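Local coordinates for type III secretion system effector protein ExoU (Pseudomonas fluorescens, PDB 4QMK) that is a type III secreted toxin, probably a patatin-like phospholipase that attacks host membrane lipids after reaching the plasma membrane through phosphatidylinositol 4,5-bisphosphate, at residues V259-A262 with N263-P266; I569-K572 with A573-I577; I188-E191 with S192-S195; D229-V232 with L233-I237; P140-A143 with W144-A148. All blocks are in the same frame, centred on the assembly; numbering follows the deposited sequence.

Interaction 1. Residues V259-A262 with N263-P266; sequences VFNA and NLTP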
loop_
_atom_site.group_PDB
_atom_site.type_symbol
_atom_site.label_atom_id
_atom_site.label_comp_id
_atom_site.label_asym_id
_atom_site.label_seq_id
_atom_site.Cartn_x
_atom_site.Cartn_y
_atom_site.Cartn_z
ATOM N N VAL A 259 -10.237 7.604 -10.889
ATOM C CA VAL A 259 -10.759 6.212 -10.939
ATOM C C VAL A 259 -10.349 5.380 -9.724
ATOM O O VAL A 259 -9.161 5.205 -9.435
ATOM C CB VAL A 259 -10.242 5.491 -12.211
ATOM C CG1 VAL A 259 -10.741 4.053 -12.279
ATOM C CG2 VAL A 259 -10.625 6.278 -13.457
ATOM N N PHE A 260 -11.332 4.908 -9.001
ATOM C CA PHE A 260 -11.097 4.038 -7.880
ATOM C C PHE A 260 -11.613 2.662 -8.272
ATOM O O PHE A 260 -12.697 2.556 -8.804
ATOM C CB PHE A 260 -11.894 4.512 -6.691
ATOM C CG PHE A 260 -11.542 5.894 -6.206
ATOM C CD1 PHE A 260 -10.425 6.097 -5.419
ATOM C CD2 PHE A 260 -12.347 6.928 -6.465
ATOM C CE1 PHE A 260 -10.076 7.357 -4.987
ATOM C CE2 PHE A 260 -12.031 8.203 -6.032
ATOM C CZ PHE A 260 -10.887 8.415 -5.298
ATOM N N ASN A 261 -10.853 1.625 -8.003
ATOM C CA ASN A 261 -11.251 0.237 -8.243
ATOM C C ASN A 261 -10.207 -0.746 -7.649
ATOM O O ASN A 261 -9.207 -0.318 -7.050
ATOM C CB ASN A 261 -11.435 -0.017 -9.731
ATOM C CG ASN A 261 -10.134 0.167 -10.552
ATOM O OD1 ASN A 261 -8.999 0.063 -10.041
ATOM N ND2 ASN A 261 -10.312 0.460 -11.818
ATOM N N ALA A 262 -10.401 -2.043 -7.833
ATOM C CA ALA A 262 -9.511 -3.017 -7.180
ATOM C C ALA A 262 -8.086 -2.987 -7.706
ATOM O O ALA A 262 -7.144 -3.338 -6.988
ATOM C CB ALA A 262 -10.069 -4.410 -7.279
ATOM N N ASN A 263 -7.917 -2.556 -8.943
ATOM C CA ASN A 263 -6.593 -2.518 -9.531
ATOM C C ASN A 263 -5.736 -1.301 -9.112
ATOM O O ASN A 263 -4.554 -1.460 -8.791
ATOM C CB ASN A 263 -6.707 -2.681 -11.047
ATOM C CG ASN A 263 -7.115 -4.108 -11.448
ATOM O OD1 ASN A 263 -7.386 -4.971 -10.588
ATOM N ND2 ASN A 263 -7.170 -4.360 -12.753
ATOM N N LEU A 264 -6.321 -0.107 -9.047
ATOM C CA LEU A 264 -5.556 1.095 -8.664
ATOM C C LEU A 264 -5.538 1.405 -7.176
ATOM O O LEU A 264 -4.569 2.001 -6.670
ATOM C CB LEU A 264 -6.149 2.316 -9.366
ATOM C CG LEU A 264 -5.984 2.492 -10.870
ATOM C CD1 LEU A 264 -7.157 3.255 -11.466
ATOM C CD2 LEU A 264 -4.669 3.202 -11.157
ATOM N N THR A 265 -6.636 1.066 -6.485
ATOM C CA THR A 265 -6.854 1.466 -5.075
ATOM C C THR A 265 -7.535 0.323 -4.314
ATOM O O THR A 265 -8.560 0.519 -3.668
ATOM C CB THR A 265 -7.753 2.712 -5.006
ATOM O OG1 THR A 265 -9.100 2.395 -5.443
ATOM C CG2 THR A 265 -7.217 3.768 -5.897
ATOM N N PRO A 266 -6.912 -0.866 -4.343
ATOM C CA PRO A 266 -7.470 -2.045 -3.748
ATOM C C PRO A 266 -7.881 -1.887 -2.300
ATOM O O PRO A 266 -8.966 -2.352 -1.917
ATOM C CB PRO A 266 -6.347 -3.067 -3.863
ATOM C CG PRO A 266 -5.090 -2.283 -3.986
ATOM C CD PRO A 266 -5.507 -1.074 -4.763
#
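N261 OD1 receives the backbone N-H groups of N263 and L264, the carboxamide reaching forward over the turn. The bond from L264 N to N261 OD1 is 2.9 Å long and almost straight at hydrogen (168°), whereas N263 N, 3.0 Å from the same OD1, makes a weak bond at a poorer angle. The reach of the N261 amide over the turn follows from chi1 of 63°, which sets CG between the backbone N and the carbonyl carbon. The backbone carbonyl of N261 is gripped twice by T265: T265 N donates to N261 O over 3.0 Å, nearly in line with the C=O bond, and T265 OG1 donates to the same N261 O at 3.2 Å from a tilted direction. Side-chain and backbone acceptors on one asparagine, closing onto residues i+3 and i+4, make an Asx motif. T265 OG1 also lies at the edge of the F260 ring and 3.7 Å from F260 CB. Beside the turn, L264 crosses V259, with L264 CD1 3.8 Å from V259 CG1. P266 CB rests 3.2 Å from A262 O. The motif follows strand 254-260, an outermost strand of the mixed sheet within this chain. N244 of the adjacent strand 242-251 accepts from N261 ND2, while F260 reaches helix 270-278, and F227 of helix 227-236 packs on F260 and T265.

Interaction 2. Residues I569-K572 with A573-I577; sequences IGVK and AENFI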
loop_
_atom_site.group_PDB
_atom_site.type_symbol
_atom_site.label_atom_id
_atom_site.label_comp_id
_atom_site.label_asym_id
_atom_site.label_seq_id
_atom_site.Cartn_x
_atom_site.Cartn_y
_atom_site.Cartn_z
ATOM N N ILE A 569 1.406 -3.129 -24.283
ATOM C CA ILE A 569 1.479 -1.868 -24.988
ATOM C C ILE A 569 0.114 -1.332 -25.126
ATOM O O ILE A 569 -0.119 -0.159 -24.914
ATOM C CB ILE A 569 2.060 -2.032 -26.396
ATOM C CG1 ILE A 569 3.487 -2.531 -26.319
ATOM C CG2 ILE A 569 2.039 -0.706 -27.182
ATOM C CD1 ILE A 569 4.432 -1.588 -25.597
ATOM N N GLY A 570 -0.816 -2.199 -25.448
ATOM C CA GLY A 570 -2.231 -1.803 -25.504
ATOM C C GLY A 570 -2.660 -1.140 -24.192
ATOM O O GLY A 570 -3.274 -0.121 -24.204
ATOM N N VAL A 571 -2.248 -1.696 -23.077
ATOM C CA VAL A 571 -2.616 -1.199 -21.778
ATOM C C VAL A 571 -1.874 0.102 -21.479
ATOM O O VAL A 571 -2.464 1.015 -20.889
ATOM C CB VAL A 571 -2.362 -2.260 -20.692
ATOM C CG1 VAL A 571 -2.255 -1.667 -19.311
ATOM C CG2 VAL A 571 -3.429 -3.325 -20.787
ATOM N N LYS A 572 -0.613 0.214 -21.891
ATOM C CA LYS A 572 0.072 1.477 -21.675
ATOM C C LYS A 572 -0.579 2.586 -22.474
ATOM O O LYS A 572 -0.605 3.716 -22.038
ATOM C CB LYS A 572 1.550 1.407 -21.974
ATOM C CG LYS A 572 2.350 0.859 -20.820
ATOM C CD LYS A 572 3.843 0.847 -21.100
ATOM C CE LYS A 572 4.598 0.240 -19.926
ATOM N NZ LYS A 572 4.193 -1.174 -19.649
ATOM N N ALA A 573 -1.069 2.256 -23.653
ATOM C CA ALA A 573 -1.650 3.236 -24.535
ATOM C C ALA A 573 -2.945 3.792 -23.898
ATOM O O ALA A 573 -3.207 4.970 -23.942
ATOM C CB ALA A 573 -1.922 2.602 -25.894
ATOM N N GLU A 574 -3.767 2.916 -23.359
ATOM C CA GLU A 574 -4.992 3.342 -22.678
ATOM C C GLU A 574 -4.649 4.238 -21.509
ATOM O O GLU A 574 -5.276 5.256 -21.285
ATOM C CB GLU A 574 -5.789 2.148 -22.196
ATOM C CG GLU A 574 -7.031 1.847 -23.015
ATOM C CD GLU A 574 -6.753 1.535 -24.470
ATOM O OE1 GLU A 574 -5.977 0.587 -24.747
ATOM O OE2 GLU A 574 -7.348 2.218 -25.342
ATOM N N ASN A 575 -3.620 3.874 -20.786
ATOM C CA ASN A 575 -3.229 4.654 -19.674
ATOM C C ASN A 575 -2.720 6.031 -20.032
ATOM O O ASN A 575 -3.125 6.997 -19.398
ATOM C CB ASN A 575 -2.285 3.878 -18.826
ATOM C CG ASN A 575 -3.011 2.787 -18.062
ATOM O OD1 ASN A 575 -4.129 2.987 -17.649
ATOM N ND2 ASN A 575 -2.412 1.638 -17.914
ATOM N N PHE A 576 -1.926 6.112 -21.114
ATOM C CA PHE A 576 -1.312 7.318 -21.556
ATOM C C PHE A 576 -2.418 8.243 -22.026
ATOM O O PHE A 576 -2.432 9.448 -21.700
ATOM C CB PHE A 576 -0.318 7.022 -22.669
ATOM C CG PHE A 576 0.323 8.238 -23.235
ATOM C CD1 PHE A 576 1.331 8.878 -22.560
ATOM C CD2 PHE A 576 -0.112 8.757 -24.418
ATOM C CE1 PHE A 576 1.880 10.055 -23.046
ATOM C CE2 PHE A 576 0.449 9.918 -24.958
ATOM C CZ PHE A 576 1.445 10.579 -24.266
ATOM N N ILE A 577 -3.359 7.655 -22.756
ATOM C CA ILE A 577 -4.530 8.356 -23.243
ATOM C C ILE A 577 -5.308 8.983 -22.146
ATOM O O ILE A 577 -5.602 10.136 -22.169
ATOM C CB ILE A 577 -5.442 7.420 -24.039
ATOM C CG1 ILE A 577 -4.786 7.154 -25.419
ATOM C CG2 ILE A 577 -6.800 8.048 -24.265
ATOM C CD1 ILE A 577 -5.442 6.084 -26.277
#
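Successive turns of helix 555-585 meet where A573 N donates to I569 O at 2.9 Å, one of the i to i+4 bonds that join the two turns. E574 N follows onto G570 O at 3.2 Å with a fairly straight N-H (162°), and F576 N closes onto K572 O at 2.9 Å. A573 CB presses on the preceding turn, 3.4 Å from I569 O. V571 and N575 point the same way, side by side, and N575 ND2 comes to 3.6 Å from V571 CG1. N575 CG stands anti to its carbonyl carbon (chi1 -73°), which brings the amide back above the previous turn; ND2 is near V571 O, but the angle is too poor for a hydrogen bond. This part of the helix falls in the C-terminal ExoU family region, probably concerned with membrane localisation. I569, A573 and F576 form its buried side, whereas V571, K572 and E574 lie on the solvent side. A573 and F576 meet L605 of helix 592-606, I569 meets F614 of helix 611-624, and F576 makes an edge-to-face contact with W647. F576 CB stays 3.4 Å from K572 O while its ring, with CG anti to the backbone N (chi1 177°), leads off toward those partners.

Interaction 3. Residues I188-E191 with S192-S195; sequences IRNE and SRQS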
loop_
_atom_site.group_PDB
_atom_site.type_symbol
_atom_site.label_atom_id
_atom_site.label_comp_id
_atom_site.label_asym_id
_atom_site.label_seq_id
_atom_site.Cartn_x
_atom_site.Cartn_y
_atom_site.Cartn_z
ATOM N N ILE A 188 -23.415 4.875 3.696
ATOM C CA ILE A 188 -22.944 3.933 2.705
ATOM C C ILE A 188 -22.172 2.804 3.382
ATOM O O ILE A 188 -22.419 1.629 3.117
ATOM C CB ILE A 188 -22.038 4.610 1.639
ATOM C CG1 ILE A 188 -22.830 5.653 0.857
ATOM C CG2 ILE A 188 -21.490 3.610 0.613
ATOM C CD1 ILE A 188 -21.998 6.365 -0.200
ATOM N N ARG A 189 -21.233 3.155 4.244
ATOM C CA ARG A 189 -20.403 2.142 4.872
ATOM C C ARG A 189 -21.191 1.166 5.747
ATOM O O ARG A 189 -20.899 -0.036 5.737
ATOM C CB ARG A 189 -19.287 2.785 5.672
ATOM C CG ARG A 189 -18.472 1.792 6.487
ATOM C CD ARG A 189 -17.184 2.354 7.067
ATOM N NE ARG A 189 -16.536 3.270 6.145
ATOM C CZ ARG A 189 -16.693 4.592 6.173
ATOM N NH1 ARG A 189 -17.444 5.184 7.115
ATOM N NH2 ARG A 189 -16.069 5.330 5.262
ATOM N N ASN A 190 -22.187 1.665 6.482
ATOM C CA ASN A 190 -23.020 0.791 7.310
ATOM C C ASN A 190 -23.848 -0.138 6.439
ATOM O O ASN A 190 -23.871 -1.358 6.657
ATOM C CB ASN A 190 -23.947 1.585 8.246
ATOM C CG ASN A 190 -23.181 2.388 9.283
ATOM O OD1 ASN A 190 -22.101 1.985 9.725
ATOM N ND2 ASN A 190 -23.741 3.528 9.690
ATOM N N GLU A 191 -24.517 0.437 5.460
ATOM C CA GLU A 191 -25.404 -0.319 4.592
ATOM C C GLU A 191 -24.671 -1.392 3.781
ATOM O O GLU A 191 -25.187 -2.512 3.629
ATOM C CB GLU A 191 -26.183 0.629 3.696
ATOM C CG GLU A 191 -27.108 1.548 4.469
ATOM C CD GLU A 191 -28.243 0.793 5.127
ATOM O OE1 GLU A 191 -28.831 -0.097 4.459
ATOM O OE2 GLU A 191 -28.521 1.085 6.328
ATOM N N SER A 192 -23.472 -1.090 3.285
ATOM C CA SER A 192 -22.700 -2.103 2.536
ATOM C C SER A 192 -22.239 -3.245 3.452
ATOM O O SER A 192 -22.348 -4.424 3.101
ATOM C CB SER A 192 -21.522 -1.475 1.789
ATOM O OG SER A 192 -20.797 -0.579 2.606
ATOM N N ARG A 193 -21.759 -2.882 4.640
ATOM C CA ARG A 193 -21.362 -3.866 5.690
ATOM C C ARG A 193 -22.520 -4.841 5.985
ATOM O O ARG A 193 -22.363 -6.072 5.850
ATOM C CB ARG A 193 -20.969 -3.145 6.998
ATOM C CG ARG A 193 -20.010 -3.906 7.906
ATOM C CD ARG A 193 -19.924 -3.378 9.349
ATOM N NE ARG A 193 -20.236 -1.964 9.493
ATOM C CZ ARG A 193 -19.395 -0.940 9.318
ATOM N NH1 ARG A 193 -19.848 0.298 9.485
ATOM N NH2 ARG A 193 -18.119 -1.120 8.979
ATOM N N GLN A 194 -23.672 -4.287 6.389
ATOM C CA GLN A 194 -24.828 -5.093 6.751
ATOM C C GLN A 194 -25.155 -6.035 5.615
ATOM O O GLN A 194 -25.122 -7.258 5.787
ATOM C CB GLN A 194 -25.968 -4.169 7.142
ATOM C CG GLN A 194 -27.394 -4.652 6.979
ATOM C CD GLN A 194 -28.370 -3.638 7.572
ATOM O OE1 GLN A 194 -28.048 -2.447 7.727
ATOM N NE2 GLN A 194 -29.560 -4.106 7.925
ATOM N N SER A 195 -25.346 -5.457 4.431
ATOM C CA SER A 195 -25.640 -6.225 3.212
ATOM C C SER A 195 -24.640 -7.323 2.963
ATOM O O SER A 195 -25.026 -8.462 2.753
ATOM C CB SER A 195 -25.662 -5.301 2.022
ATOM O OG SER A 195 -25.684 -6.045 0.835
#
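R193 and N190 make the side-chain hydrogen bond of this helical contact. R193 NH1 donates to N190 OD1 over 2.8 Å; the donor lies in the carbonyl plane, although the N-H is bent (137°). The two side chains run alongside each other with amide and guanidinium planes 53° apart; OD1 meets the guanidinium at its edge, close to its plane. The arginine chain turns back at chi3 (-27°), which carries the guanidinium across the aliphatic part of R189, R193 NH1 being 3.6 Å from R189 CG.

A side-chain to backbone contact comes from S192. Its OG lies between the backbone N and the carbonyl carbon, and S192 OG comes to 2.8 Å from I188 O and 3.2 Å from R189 O. Backbone bonds supply the rest: S192 N to I188 O and Q194 N to N190 O are both 2.9 Å long. E191 and Q194 run side by side, with E191 OE2 and Q194 OE1, both acceptors, 3.8 Å apart and not bonded to each other.

All of this lies within helix 183-201. R189 forms salt bridges with D269, just ahead of helix 270-278, and with E185 one turn back; S195 OG bonds to the backbone of S115, and I188 and E191 pack on helix 107-114.

Interaction 4. Residues D229-V232 with L233-I237; sequences DLEV and LSRHI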
loop_
_atom_site.group_PDB
_atom_site.type_symbol
_atom_site.label_atom_id
_atom_site.label_comp_id
_atom_site.label_asym_id
_atom_site.label_seq_id
_atom_site.Cartn_x
_atom_site.Cartn_y
_atom_site.Cartn_z
ATOM N N ASP A 229 -12.012 -6.215 -1.276
ATOM C CA ASP A 229 -12.925 -7.139 -0.645
ATOM C C ASP A 229 -13.972 -7.521 -1.621
ATOM O O ASP A 229 -14.333 -8.691 -1.726
ATOM C CB ASP A 229 -13.631 -6.512 0.562
ATOM C CG ASP A 229 -12.725 -6.323 1.726
ATOM O OD1 ASP A 229 -11.742 -7.100 1.846
ATOM O OD2 ASP A 229 -12.972 -5.381 2.518
ATOM N N LEU A 230 -14.526 -6.513 -2.283
ATOM C CA LEU A 230 -15.569 -6.745 -3.256
ATOM C C LEU A 230 -15.111 -7.717 -4.341
ATOM O O LEU A 230 -15.764 -8.707 -4.577
ATOM C CB LEU A 230 -16.062 -5.413 -3.840
ATOM C CG LEU A 230 -16.984 -4.580 -2.929
ATOM C CD1 LEU A 230 -17.508 -3.362 -3.662
ATOM C CD2 LEU A 230 -18.166 -5.380 -2.461
ATOM N N GLU A 231 -13.959 -7.469 -4.944
ATOM C CA GLU A 231 -13.405 -8.382 -5.951
ATOM C C GLU A 231 -13.333 -9.836 -5.444
ATOM O O GLU A 231 -13.792 -10.753 -6.112
ATOM C CB GLU A 231 -12.009 -7.926 -6.358
ATOM C CG GLU A 231 -11.209 -8.912 -7.200
ATOM C CD GLU A 231 -9.715 -8.594 -7.137
ATOM O OE1 GLU A 231 -9.083 -8.899 -6.091
ATOM O OE2 GLU A 231 -9.166 -8.042 -8.127
ATOM N N VAL A 232 -12.723 -10.024 -4.282
ATOM C CA VAL A 232 -12.587 -11.344 -3.651
ATOM C C VAL A 232 -13.937 -12.004 -3.361
ATOM O O VAL A 232 -14.180 -13.171 -3.722
ATOM C CB VAL A 232 -11.812 -11.235 -2.335
ATOM C CG1 VAL A 232 -11.940 -12.515 -1.539
ATOM C CG2 VAL A 232 -10.337 -10.922 -2.608
ATOM N N LEU A 233 -14.825 -11.233 -2.752
ATOM C CA LEU A 233 -16.136 -11.713 -2.437
ATOM C C LEU A 233 -16.946 -12.099 -3.665
ATOM O O LEU A 233 -17.716 -13.062 -3.609
ATOM C CB LEU A 233 -16.882 -10.633 -1.681
ATOM C CG LEU A 233 -16.454 -10.394 -0.261
ATOM C CD1 LEU A 233 -17.295 -9.277 0.340
ATOM C CD2 LEU A 233 -16.614 -11.669 0.535
ATOM N N SER A 234 -16.812 -11.330 -4.758
ATOM C CA SER A 234 -17.562 -11.615 -6.011
ATOM C C SER A 234 -17.226 -12.991 -6.611
ATOM O O SER A 234 -18.061 -13.603 -7.260
ATOM C CB SER A 234 -17.350 -10.520 -7.080
ATOM O OG SER A 234 -16.044 -10.574 -7.669
ATOM N N ARG A 235 -16.021 -13.485 -6.367
ATOM C CA ARG A 235 -15.645 -14.808 -6.872
ATOM C C ARG A 235 -16.474 -15.930 -6.251
ATOM O O ARG A 235 -16.635 -16.962 -6.870
ATOM C CB ARG A 235 -14.178 -15.129 -6.574
ATOM C CG ARG A 235 -13.142 -14.203 -7.175
ATOM C CD ARG A 235 -11.853 -14.560 -6.458
ATOM N NE ARG A 235 -10.878 -13.485 -6.406
ATOM C CZ ARG A 235 -9.943 -13.376 -5.459
ATOM N NH1 ARG A 235 -9.872 -14.268 -4.469
ATOM N NH2 ARG A 235 -9.093 -12.348 -5.484
ATOM N N HIS A 236 -16.944 -15.742 -5.024
ATOM C CA HIS A 236 -17.650 -16.798 -4.301
ATOM C C HIS A 236 -19.109 -16.523 -4.058
ATOM O O HIS A 236 -19.835 -17.426 -3.645
ATOM C CB HIS A 236 -16.970 -17.059 -2.932
ATOM C CG HIS A 236 -15.483 -17.253 -3.027
ATOM N ND1 HIS A 236 -14.910 -18.473 -3.316
ATOM C CD2 HIS A 236 -14.455 -16.373 -2.918
ATOM C CE1 HIS A 236 -13.597 -18.337 -3.377
ATOM N NE2 HIS A 236 -13.293 -17.075 -3.140
ATOM N N ILE A 237 -19.516 -15.261 -4.236
ATOM C CA ILE A 237 -20.889 -14.805 -3.974
ATOM C C ILE A 237 -21.334 -13.957 -5.166
ATOM O O ILE A 237 -20.931 -12.791 -5.298
ATOM C CB ILE A 237 -20.979 -13.966 -2.684
ATOM C CG1 ILE A 237 -20.313 -14.716 -1.538
ATOM C CG2 ILE A 237 -22.431 -13.664 -2.336
ATOM C CD1 ILE A 237 -20.281 -13.963 -0.231
#
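L233 begins the contact by pressing onto the carbonyl of D229: L233 N bonds to D229 O at 2.8 Å, and L233 CG sits close to the same oxygen at 3.1 Å, tight packing for a branched carbon. S234 then uses two donors. Its N-H goes to L230 O, and S234 OG, turned back between the backbone N and the carbonyl carbon (chi1 73°), donates to E231 O over 2.7 Å from a position tilted off the carbonyl plane. R235 meets the preceding turn in three ways. R235 N reaches V232 O at 3.2 Å, an i to i+3 bond whose donor stands well above the carbonyl plane, not on a lone pair. Its side chain, extended from CG to NE, runs back across V232: V232 CA lies over the centre of one guanidinium face, with V232 CG2 3.4 Å from R235 NH2. R235 NH2 also forms a salt bridge to E231 OE1 at 3.5 Å, the two planes 33° apart. H236 follows, with H236 CD2 3.3 Å from V232 O. E211 on helix 210-221 is the stronger partner of R235, and also bonds H236 NE2. E211 at NH1 and, more distantly, E231 at NH2 thus bind the guanidinium through different nitrogens, and the charge of E211 probably makes a proton on the imidazole easier to keep.

Interaction 5. Residues P140-A143 with W144-A148; sequences PVTA and WLQEA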
loop_
_atom_site.group_PDB
_atom_site.type_symbol
_atom_site.label_atom_id
_atom_site.label_comp_id
_atom_site.label_asym_id
_atom_site.label_seq_id
_atom_site.Cartn_x
_atom_site.Cartn_y
_atom_site.Cartn_z
ATOM N N PRO A 140 -15.523 18.819 5.655
ATOM C CA PRO A 140 -14.107 19.171 5.378
ATOM C C PRO A 140 -13.442 18.519 4.150
ATOM O O PRO A 140 -12.764 19.210 3.399
ATOM C CB PRO A 140 -13.373 18.769 6.674
ATOM C CG PRO A 140 -14.446 18.522 7.691
ATOM C CD PRO A 140 -15.660 18.090 6.929
ATOM N N VAL A 141 -13.649 17.222 3.940
ATOM C CA VAL A 141 -13.038 16.537 2.812
ATOM C C VAL A 141 -13.437 17.181 1.498
ATOM O O VAL A 141 -12.595 17.480 0.661
ATOM C CB VAL A 141 -13.387 15.040 2.787
ATOM C CG1 VAL A 141 -12.942 14.405 1.464
ATOM C CG2 VAL A 141 -12.728 14.342 3.966
ATOM N N THR A 142 -14.725 17.373 1.312
ATOM C CA THR A 142 -15.207 18.033 0.123
ATOM C C THR A 142 -14.565 19.393 -0.010
ATOM O O THR A 142 -14.063 19.751 -1.061
ATOM C CB THR A 142 -16.741 18.266 0.180
ATOM O OG1 THR A 142 -17.434 17.009 0.311
ATOM C CG2 THR A 142 -17.228 19.018 -1.091
ATOM N N ALA A 143 -14.592 20.145 1.072
ATOM C CA ALA A 143 -14.080 21.479 1.068
ATOM C C ALA A 143 -12.638 21.462 0.652
ATOM O O ALA A 143 -12.207 22.254 -0.168
ATOM C CB ALA A 143 -14.225 22.091 2.451
ATOM N N TRP A 144 -11.878 20.563 1.241
ATOM C CA TRP A 144 -10.477 20.472 0.910
ATOM C C TRP A 144 -10.256 20.251 -0.585
ATOM O O TRP A 144 -9.308 20.801 -1.169
ATOM C CB TRP A 144 -9.818 19.354 1.688
ATOM C CG TRP A 144 -8.391 19.233 1.382
ATOM C CD1 TRP A 144 -7.381 19.947 1.932
ATOM C CD2 TRP A 144 -7.799 18.337 0.453
ATOM N NE1 TRP A 144 -6.169 19.556 1.395
ATOM C CE2 TRP A 144 -6.401 18.562 0.484
ATOM C CE3 TRP A 144 -8.305 17.359 -0.386
ATOM C CZ2 TRP A 144 -5.502 17.840 -0.299
ATOM C CZ3 TRP A 144 -7.407 16.641 -1.190
ATOM C CH2 TRP A 144 -6.022 16.894 -1.139
ATOM N N LEU A 145 -11.113 19.450 -1.200
ATOM C CA LEU A 145 -10.980 19.210 -2.594
ATOM C C LEU A 145 -11.107 20.455 -3.440
ATOM O O LEU A 145 -10.373 20.584 -4.418
ATOM C CB LEU A 145 -11.925 18.122 -3.046
ATOM C CG LEU A 145 -11.371 16.748 -2.722
ATOM C CD1 LEU A 145 -12.484 15.733 -2.641
ATOM C CD2 LEU A 145 -10.328 16.346 -3.757
ATOM N N GLN A 146 -11.989 21.390 -3.090
ATOM C CA GLN A 146 -12.028 22.655 -3.866
ATOM C C GLN A 146 -10.749 23.466 -3.691
ATOM O O GLN A 146 -10.111 23.829 -4.676
ATOM C CB GLN A 146 -13.227 23.531 -3.549
ATOM C CG GLN A 146 -14.479 23.218 -4.367
ATOM C CD GLN A 146 -15.260 22.023 -3.826
ATOM O OE1 GLN A 146 -15.318 21.801 -2.611
ATOM N NE2 GLN A 146 -15.907 21.275 -4.720
ATOM N N GLU A 147 -10.337 23.692 -2.447
ATOM C CA GLU A 147 -9.158 24.522 -2.181
ATOM C C GLU A 147 -7.848 23.943 -2.714
ATOM O O GLU A 147 -7.019 24.677 -3.253
ATOM C CB GLU A 147 -9.011 24.820 -0.692
ATOM C CG GLU A 147 -10.023 25.839 -0.162
ATOM C CD GLU A 147 -11.354 25.216 0.274
ATOM O OE1 GLU A 147 -11.334 24.417 1.239
ATOM O OE2 GLU A 147 -12.425 25.552 -0.303
ATOM N N ALA A 148 -7.698 22.631 -2.638
ATOM C CA ALA A 148 -6.443 21.975 -2.995
ATOM C C ALA A 148 -6.296 21.569 -4.460
ATOM O O ALA A 148 -5.231 21.074 -4.880
ATOM C CB ALA A 148 -6.289 20.746 -2.135
#
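W144 CG is anti to the backbone N (chi1 -180°), which carries the indole away from the preceding turn, while W144 CB remains near it, 3.4 Å from P140 O. A148 CB lies over one face of the W144 ring, offset toward the rim, 3.4 Å above the plane. In L145 the CG is anti to the carbonyl carbon (chi1 -80°), and the leucine reaches back along V141: V141 CG1 is 4.3 Å from L145 CD1, a loose apolar contact, while the same L145 CD1 sits 3.7 Å from V141 O. Backbone i to i+4 bonds join the two turns. W144 N donates to P140 O over 2.7 Å, nearly in line with the carbonyl, L145 N goes to V141 O at 3.1 Å, and E147 N closes on A143 O at 3.3 Å with an almost linear N-H. On the T142 side, the hydroxyl is paired with D139 just before the helix. V141 touches R272 and L145 touches I276 of helix 270-278. W144 NE1 hydrogen-bonds S158 OG of the second subunit, where L159 of that subunit also packs on W144 and P160 of that subunit on P140. The arrangement is that of an opening alpha-helical turn, with proline as first helical residue, at a subunit interface.

How the interactions relate
Along the chain the order is interaction 5, 3, 4, 1 and then 2. The first four fall in the patatin-like phospholipase region, while interaction 2 lies in the C-terminal ExoU region. Interactions 1 and 4 touch, A262 CB lying 3.8 Å from E231 OE2, so the strand-end turn packs on helix 227-236. That helix in turn meets helix 183-201 through L233 on I196, and the centres of interactions 3 and 4 are about 15 Å apart. Helix 270-278 is shared by interactions 1 and 5, with I276 touching both F260 and L145. Interaction 2 sits about 35 Å from interaction 3, centre to centre, across the chain's centre. It nevertheless comes within about 7 Å, nearest atoms, of interaction 1, so helix 555-585 runs close to the patatin-like region.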